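PDB 2PAJ: putative cytosine/guanine deaminase from Unidentified, which catalyses the zinc-dependent hydrolytic deamination of pteridines such as isoxanthopterin, replacing an exocyclic amino group by oxygen and releasing ammonia. Local coordinates for residues L126-C131 against G438-V443; M444-F447 against R452-V455. One frame throughout, in Å; residues are numbered along the deposited sequence.

Contact 1 (L126-C131 against G438-V443); sequences LARSGC and GGRPSV
The guanidinium groups of Arg128 and Arg440 lie flat on one another, their centres 4.0 Å apart and their planes 17° from parallel. Arg440 NH2 sits above the centre of the Arg128 group, whereas Arg128 NH2 comes down on Arg440 nearer the rim, so the stack is offset. At its edge the Arg440 group reaches the end of helix 112-127: NE donates to Arg128 O at 2.8 Å, the acceptor lying almost in the guanidinium plane. A second, weak bond runs from Arg440 NH2 to the same oxygen. Arg440 can span the gap because its CG stands anti to the backbone N (chi1 174°) and the chain stays extended as far as NE. Arg128, bent at chi3, crosses it at about a right angle. Further along the strand, Val443 CG1 packs against Gly130 N at 4.2 Å. Gly130 is the C' residue of a Schellman motif, with Cys131 N bonded to Leu126 O and Gly130 N to Ala127 O. The stack brings two like charges together, with Arg128 NH2 3.6 Å from Arg440 NH1; the salt bridge from Arg440 NH2 to Asp457 and the partial negative charge of the helix C-terminus probably offset the repulsion.

Contact 2 (M444-F447 against R452-V455); sequences MALF and RVVV
The aliphatic chain of Arg452 crosses Phe447 at a slant, with CB 3.8 Å from CE2 of that ring and CD near CZ, and its guanidinium runs on toward Val454 and Met444. A first torsion of -169° carries CG away from the backbone N, and with a bend at chi2 the head group comes to lie against Ala445, whose CB rests over one guanidinium face, 3.6 Å from Arg452 NE. That NE donates to Val454 O of its own strand, nearly in the guanidinium plane, while NH2 donates to Met444 O at 2.6 Å, an acceptor 28° out of that plane. Next, Val453 N bonds to Leu446 O at 2.9 Å, and Val453 CB lies beside Leu446 CD1. Val454 N reaches that same oxygen only weakly; Val453 and Val454 together face Leu446 as a classic beta bulge, shifting the antiparallel register by one. On the sheet face opposite Arg452, Val454 CB meets Leu446 CB at 3.5 Å. Val454 O also accepts from Leu446 N, which approaches from the other side of the carbonyl plane than Arg452 NE. Val455 pairs with Ala445 and sends its CA-H toward Met444 O. The arginine therefore ties two backbone carbonyls, one from 444-447 and one from 452-455, and its charge would probably polarise both.

Contact 1 and contact 2 follow each other along strand 442-448, their centres about 11 Å apart. Contact 1 joins that strand to the turn after helix 112-127 and contact 2 pairs it with its hairpin partner, consistent with the place where an amidohydrolase barrel meets its smaller beta domain. The chain turns a corner at Met444, directly after contact 1, and Val443 O lies 3.5 Å from Val454 CG1. Leu446 links the two as well: its CD1 packs 3.8 Å from Ala127 O and its CD2 touches Gly130 O, so the hairpin side chain seats against the turn that ends helix 112-127. Strand 131-136 then continues into the barrel. Both contacts lie away from the zinc site of His76, His78, His248, His285 and Asp336, and are structural packing.

Contact 1 (L126-C131 against G438-V443)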
loop_
_atom_site.group_PDB
_atom_site.type_symbol
_atom_site.label_atom_id
_atom_site.label_comp_id
_atom_site.label_asym_id
_atom_site.label_seq_id
_atom_site.Cartn_x
_atom_site.Cartn_y
_atom_site.Cartn_z
ATOM N N LEU A 126 -4.879 -8.798 0.040
ATOM C CA LEU A 126 -4.797 -7.420 0.503
ATOM C C LEU A 126 -6.193 -6.809 0.525
ATOM O O LEU A 126 -6.518 -6.012 1.396
ATOM C CB LEU A 126 -3.883 -6.632 -0.433
ATOM C CG LEU A 126 -2.994 -5.511 0.080
ATOM C CD1 LEU A 126 -2.483 -5.795 1.468
ATOM C CD2 LEU A 126 -1.849 -5.370 -0.891
ATOM N N ALA A 127 -7.013 -7.198 -0.441
ATOM C CA ALA A 127 -8.368 -6.676 -0.531
ATOM C C ALA A 127 -9.240 -7.214 0.591
ATOM O O ALA A 127 -10.116 -6.510 1.097
ATOM C CB ALA A 127 -8.980 -7.022 -1.880
ATOM N N ARG A 128 -9.014 -8.461 0.992
ATOM C CA ARG A 128 -9.822 -9.018 2.064
ATOM C C ARG A 128 -9.306 -8.684 3.456
ATOM O O ARG A 128 -9.730 -9.276 4.439
ATOM C CB ARG A 128 -9.991 -10.526 1.890
ATOM C CG ARG A 128 -8.808 -11.211 1.305
ATOM C CD ARG A 128 -9.176 -12.617 0.875
ATOM N NE ARG A 128 -9.342 -13.531 2.001
ATOM C CZ ARG A 128 -10.363 -14.370 2.137
ATOM N NH1 ARG A 128 -11.325 -14.410 1.229
ATOM N NH2 ARG A 128 -10.403 -15.191 3.169
ATOM N N SER A 129 -8.381 -7.735 3.530
ATOM C CA SER A 129 -7.843 -7.278 4.805
ATOM C C SER A 129 -8.316 -5.830 4.920
ATOM O O SER A 129 -7.881 -5.078 5.791
ATOM C CB SER A 129 -6.305 -7.358 4.843
ATOM O OG SER A 129 -5.695 -6.272 4.178
ATOM N N GLY A 130 -9.210 -5.450 4.010
ATOM C CA GLY A 130 -9.767 -4.112 4.025
ATOM C C GLY A 130 -8.996 -3.027 3.309
ATOM O O GLY A 130 -9.342 -1.857 3.412
ATOM N N CYS A 131 -7.952 -3.410 2.586
ATOM C CA CYS A 131 -7.131 -2.462 1.839
ATOM C C CYS A 131 -7.749 -2.172 0.462
ATOM O O CYS A 131 -8.083 -3.096 -0.280
ATOM C CB CYS A 131 -5.722 -3.032 1.682
ATOM S SG CYS A 131 -4.605 -2.041 0.686
ATOM N N GLY A 438 -5.998 -9.286 16.487
ATOM C CA GLY A 438 -5.255 -10.252 15.705
ATOM C C GLY A 438 -6.215 -10.914 14.743
ATOM O O GLY A 438 -7.294 -10.394 14.501
ATOM N N GLY A 439 -5.836 -12.062 14.203
ATOM C CA GLY A 439 -6.705 -12.756 13.266
ATOM C C GLY A 439 -6.996 -11.963 12.007
ATOM O O GLY A 439 -6.090 -11.468 11.340
ATOM N N ARG A 440 -8.270 -11.846 11.671
ATOM C CA ARG A 440 -8.680 -11.113 10.486
ATOM C C ARG A 440 -10.187 -10.918 10.526
ATOM O O ARG A 440 -10.943 -11.877 10.372
ATOM C CB ARG A 440 -8.312 -11.892 9.219
ATOM C CG ARG A 440 -8.847 -11.256 7.940
ATOM C CD ARG A 440 -8.755 -12.156 6.712
ATOM N NE ARG A 440 -9.742 -11.697 5.747
ATOM C CZ ARG A 440 -10.913 -12.289 5.535
ATOM N NH1 ARG A 440 -11.242 -13.387 6.201
ATOM N NH2 ARG A 440 -11.790 -11.742 4.701
ATOM N N PRO A 441 -10.651 -9.677 10.733
ATOM C CA PRO A 441 -12.096 -9.477 10.775
ATOM C C PRO A 441 -12.776 -9.798 9.452
ATOM O O PRO A 441 -12.151 -9.825 8.397
ATOM C CB PRO A 441 -12.237 -8.015 11.195
ATOM C CG PRO A 441 -11.008 -7.394 10.679
ATOM C CD PRO A 441 -9.941 -8.411 10.964
ATOM N N SER A 442 -14.068 -10.063 9.544
ATOM C CA SER A 442 -14.890 -10.406 8.402
ATOM C C SER A 442 -15.322 -9.135 7.666
ATOM O O SER A 442 -16.009 -8.293 8.237
ATOM C CB SER A 442 -16.107 -11.198 8.907
ATOM O OG SER A 442 -17.011 -11.544 7.877
ATOM N N VAL A 443 -14.901 -8.983 6.410
ATOM C CA VAL A 443 -15.292 -7.811 5.624
ATOM C C VAL A 443 -16.677 -8.023 5.013
ATOM O O VAL A 443 -16.824 -8.621 3.941
ATOM C CB VAL A 443 -14.284 -7.490 4.481
ATOM C CG1 VAL A 443 -13.102 -6.710 5.022
ATOM C CG2 VAL A 443 -13.810 -8.765 3.847
#

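Contact 2 (M444-F447 against R452-V455)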
loop_
_atom_site.group_PDB
_atom_site.type_symbol
_atom_site.label_atom_id
_atom_site.label_comp_id
_atom_site.label_asym_id
_atom_site.label_seq_id
_atom_site.Cartn_x
_atom_site.Cartn_y
_atom_site.Cartn_z
ATOM N N MET A 444 -17.697 -7.537 5.710
ATOM C CA MET A 444 -19.050 -7.680 5.212
ATOM C C MET A 444 -19.143 -6.710 4.049
ATOM O O MET A 444 -19.913 -6.913 3.116
ATOM C CB MET A 444 -20.077 -7.344 6.317
ATOM C CG MET A 444 -20.392 -5.863 6.499
ATOM S SD MET A 444 -21.882 -5.344 5.600
ATOM C CE MET A 444 -22.923 -4.802 6.976
ATOM N N ALA A 445 -18.326 -5.665 4.093
ATOM C CA ALA A 445 -18.348 -4.675 3.025
ATOM C C ALA A 445 -17.075 -3.847 2.860
ATOM O O ALA A 445 -16.553 -3.292 3.818
ATOM C CB ALA A 445 -19.530 -3.740 3.228
ATOM N N LEU A 446 -16.588 -3.775 1.624
ATOM C CA LEU A 446 -15.415 -2.977 1.281
ATOM C C LEU A 446 -15.869 -2.106 0.113
ATOM O O LEU A 446 -16.462 -2.611 -0.843
ATOM C CB LEU A 446 -14.245 -3.858 0.825
ATOM C CG LEU A 446 -12.796 -3.328 0.912
ATOM C CD1 LEU A 446 -12.068 -3.626 -0.380
ATOM C CD2 LEU A 446 -12.767 -1.840 1.214
ATOM N N PHE A 447 -15.601 -0.804 0.206
ATOM C CA PHE A 447 -15.961 0.147 -0.835
ATOM C C PHE A 447 -14.747 0.841 -1.407
ATOM O O PHE A 447 -13.910 1.349 -0.668
ATOM C CB PHE A 447 -16.904 1.215 -0.300
ATOM C CG PHE A 447 -18.284 0.719 -0.055
ATOM C CD1 PHE A 447 -18.697 0.366 1.219
ATOM C CD2 PHE A 447 -19.162 0.574 -1.114
ATOM C CE1 PHE A 447 -19.972 -0.131 1.439
ATOM C CE2 PHE A 447 -20.435 0.080 -0.919
ATOM C CZ PHE A 447 -20.849 -0.277 0.369
ATOM N N ARG A 452 -18.914 -1.486 -4.275
ATOM C CA ARG A 452 -18.726 -2.592 -3.359
ATOM C C ARG A 452 -17.865 -3.701 -3.959
ATOM O O ARG A 452 -18.312 -4.527 -4.756
ATOM C CB ARG A 452 -20.081 -3.131 -2.900
ATOM C CG ARG A 452 -19.967 -4.105 -1.754
ATOM C CD ARG A 452 -21.076 -3.893 -0.752
ATOM N NE ARG A 452 -21.094 -4.962 0.238
ATOM C CZ ARG A 452 -22.132 -5.226 1.017
ATOM N NH1 ARG A 452 -23.235 -4.493 0.919
ATOM N NH2 ARG A 452 -22.072 -6.229 1.878
ATOM N N VAL A 453 -16.610 -3.697 -3.542
ATOM C CA VAL A 453 -15.628 -4.645 -4.019
ATOM C C VAL A 453 -15.738 -5.952 -3.272
ATOM O O VAL A 453 -15.414 -7.008 -3.813
ATOM C CB VAL A 453 -14.211 -4.071 -3.843
ATOM C CG1 VAL A 453 -13.158 -5.086 -4.302
ATOM C CG2 VAL A 453 -14.101 -2.775 -4.621
ATOM N N VAL A 454 -16.197 -5.864 -2.029
ATOM C CA VAL A 454 -16.354 -7.033 -1.172
ATOM C C VAL A 454 -17.715 -7.101 -0.487
ATOM O O VAL A 454 -18.237 -6.106 0.015
ATOM C CB VAL A 454 -15.272 -7.071 -0.063
ATOM C CG1 VAL A 454 -15.432 -8.328 0.762
ATOM C CG2 VAL A 454 -13.874 -7.009 -0.675
ATOM N N VAL A 455 -18.282 -8.299 -0.481
ATOM C CA VAL A 455 -19.559 -8.555 0.169
ATOM C C VAL A 455 -19.362 -9.850 0.958
ATOM O O VAL A 455 -19.311 -10.937 0.376
ATOM C CB VAL A 455 -20.698 -8.696 -0.862
ATOM C CG1 VAL A 455 -20.274 -9.613 -1.973
ATOM C CG2 VAL A 455 -21.943 -9.222 -0.192
#